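Local coordinates for insecticidal protein (Brevibacillus laterosporus, PDB 7ML9) that is an insecticidal toxin active against the western corn rootworm, probably killing by assembling into beta-barrel pores in membranes, at residues Arg37-Gly42 with Gly243-Lys248. Numbering follows the deposited sequence.
Sequences REDEAG and GAVLTK. With EDO (1,2-ethanediol), chain H.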
loop_
_atom_site.group_PDB
_atom_site.type_symbol
_atom_site.label_atom_id
_atom_site.label_comp_id
_atom_site.label_asym_id
_atom_site.label_seq_id
_atom_site.Cartn_x
_atom_site.Cartn_y
_atom_site.Cartn_z
ATOM N N ARG A 37 11.448 24.830 16.112
ATOM C CA ARG A 37 12.227 25.986 15.673
ATOM C C ARG A 37 11.371 26.987 14.894
ATOM O O ARG A 37 11.597 28.199 14.985
ATOM C CB ARG A 37 13.418 25.532 14.824
ATOM C CG ARG A 37 14.420 24.638 15.583
ATOM C CD ARG A 37 15.456 24.029 14.646
ATOM N NE ARG A 37 16.298 23.088 15.378
ATOM C CZ ARG A 37 16.521 21.828 15.016
ATOM N NH1 ARG A 37 15.978 21.340 13.897
ATOM N NH2 ARG A 37 17.305 21.058 15.773
ATOM N N GLU A 38 10.401 26.504 14.106
ATOM C CA GLU A 38 9.544 27.416 13.340
ATOM C C GLU A 38 8.697 28.272 14.265
ATOM O O GLU A 38 8.599 29.489 14.084
ATOM C CB GLU A 38 8.626 26.644 12.378
ATOM C CG GLU A 38 9.349 25.826 11.353
ATOM C CD GLU A 38 9.770 26.636 10.147
ATOM O OE1 GLU A 38 9.426 27.838 10.089
ATOM O OE2 GLU A 38 10.434 26.065 9.253
ATOM N N ASP A 39 8.063 27.644 15.257
ATOM C CA ASP A 39 7.236 28.384 16.203
ATOM C C ASP A 39 8.069 29.404 16.968
ATOM O O ASP A 39 7.650 30.553 17.148
ATOM C CB ASP A 39 6.565 27.406 17.164
ATOM C CG ASP A 39 5.588 28.082 18.124
ATOM O OD1 ASP A 39 5.057 29.175 17.827
ATOM O OD2 ASP A 39 5.327 27.494 19.181
ATOM N N GLU A 40 9.262 28.998 17.406
ATOM C CA GLU A 40 10.179 29.907 18.094
ATOM C C GLU A 40 10.459 31.149 17.253
ATOM O O GLU A 40 10.176 32.276 17.674
ATOM C CB GLU A 40 11.476 29.162 18.413
ATOM C CG GLU A 40 12.519 29.941 19.236
ATOM C CD GLU A 40 13.688 29.039 19.602
ATOM O OE1 GLU A 40 14.618 28.878 18.767
ATOM O OE2 GLU A 40 13.652 28.458 20.705
ATOM N N ALA A 41 11.008 30.957 16.052
ATOM C CA ALA A 41 11.378 32.091 15.214
ATOM C C ALA A 41 10.157 32.913 14.815
ATOM O O ALA A 41 10.173 34.148 14.902
ATOM C CB ALA A 41 12.128 31.607 13.975
ATOM N N GLY A 42 9.094 32.247 14.344
ATOM C CA GLY A 42 7.912 32.980 13.899
ATOM C C GLY A 42 7.305 33.853 14.986
ATOM O O GLY A 42 6.889 34.988 14.729
ATOM N N GLY A 243 0.691 18.764 18.623
ATOM C CA GLY A 243 -0.537 18.989 17.869
ATOM C C GLY A 243 -0.914 20.461 17.821
ATOM O O GLY A 243 -1.302 20.989 16.771
ATOM N N ALA A 244 -0.791 21.148 18.957
ATOM C CA ALA A 244 -1.103 22.572 18.991
ATOM C C ALA A 244 -0.052 23.380 18.249
ATOM O O ALA A 244 -0.385 24.342 17.547
ATOM C CB ALA A 244 -1.223 23.055 20.439
ATOM N N VAL A 245 1.225 23.011 18.394
ATOM C CA VAL A 245 2.265 23.747 17.691
ATOM C C VAL A 245 2.116 23.564 16.186
ATOM O O VAL A 245 2.260 24.519 15.418
ATOM C CB VAL A 245 3.659 23.330 18.192
ATOM C CG1 VAL A 245 4.768 24.015 17.368
ATOM C CG2 VAL A 245 3.798 23.649 19.696
ATOM N N LEU A 246 1.794 22.342 15.732
ATOM C CA LEU A 246 1.589 22.152 14.296
ATOM C C LEU A 246 0.386 22.948 13.802
ATOM O O LEU A 246 0.435 23.548 12.730
ATOM C CB LEU A 246 1.406 20.664 13.968
ATOM C CG LEU A 246 1.085 20.366 12.495
ATOM C CD1 LEU A 246 2.287 20.649 11.592
ATOM C CD2 LEU A 246 0.593 18.918 12.315
ATOM N N THR A 247 -0.703 22.954 14.566
ATOM C CA THR A 247 -1.881 23.701 14.150
ATOM C C THR A 247 -1.537 25.167 13.928
ATOM O O THR A 247 -1.931 25.761 12.917
ATOM C CB THR A 247 -2.989 23.546 15.190
ATOM O OG1 THR A 247 -3.294 22.156 15.353
ATOM C CG2 THR A 247 -4.267 24.305 14.781
ATOM N N LYS A 248 -0.739 25.744 14.831
ATOM C CA LYS A 248 -0.361 27.146 14.708
ATOM C C LYS A 248 0.514 27.369 13.487
ATOM O O LYS A 248 0.277 28.293 12.695
ATOM C CB LYS A 248 0.367 27.593 15.987
ATOM C CG LYS A 248 0.887 29.023 15.931
ATOM C CD LYS A 248 1.526 29.413 17.264
ATOM C CE LYS A 248 1.979 30.877 17.223
ATOM N NZ LYS A 248 2.905 31.144 18.357
HETATM C C1 EDO H . 2.380 28.129 21.167
HETATM O O1 EDO H . 3.296 28.717 20.233
HETATM C C2 EDO H . 1.361 27.271 20.430
HETATM O O2 EDO H . 0.191 27.173 21.246
#
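With chi1 of D39 at -175° and of K248 at 176°, each side chain leaves its helix with CG opposite the backbone N, and the fully extended lysine chain carries NZ across to the carboxylate, the two side chains crossing at about a right angle. A salt bridge with a hydrogen bond results: K248 NZ lies 3.0 Å from D39 OD1 and meets its syn lone pair. An ethanediol, probably from the crystallisation liquor, spans the same pair, its O1 donating to D39 OD2 at 2.6 Å and accepting from K248 NZ at 3.1 Å. D39 OD2 also forms a salt bridge with R229 NE, so two cationic groups flank the buried carboxylate, which would be expected to favour its ionised form. K248 NZ also hydrogen-bonds to T43 OG1, on the same helix 28-48 as D39. Beside this polar cluster, V245 lays CG1 against D39 CB at 3.8 Å, a small apolar touch. V245 also packs on L35 and on A227 of strand 201-229. The contact thus joins helix 28-48 to the short helix 242-252 beside the sheet, toward one end of an elongated, strand-rich molecule of the ETX/MTX2 family in the aerolysin clan, consistent with a beta-pore-forming toxin.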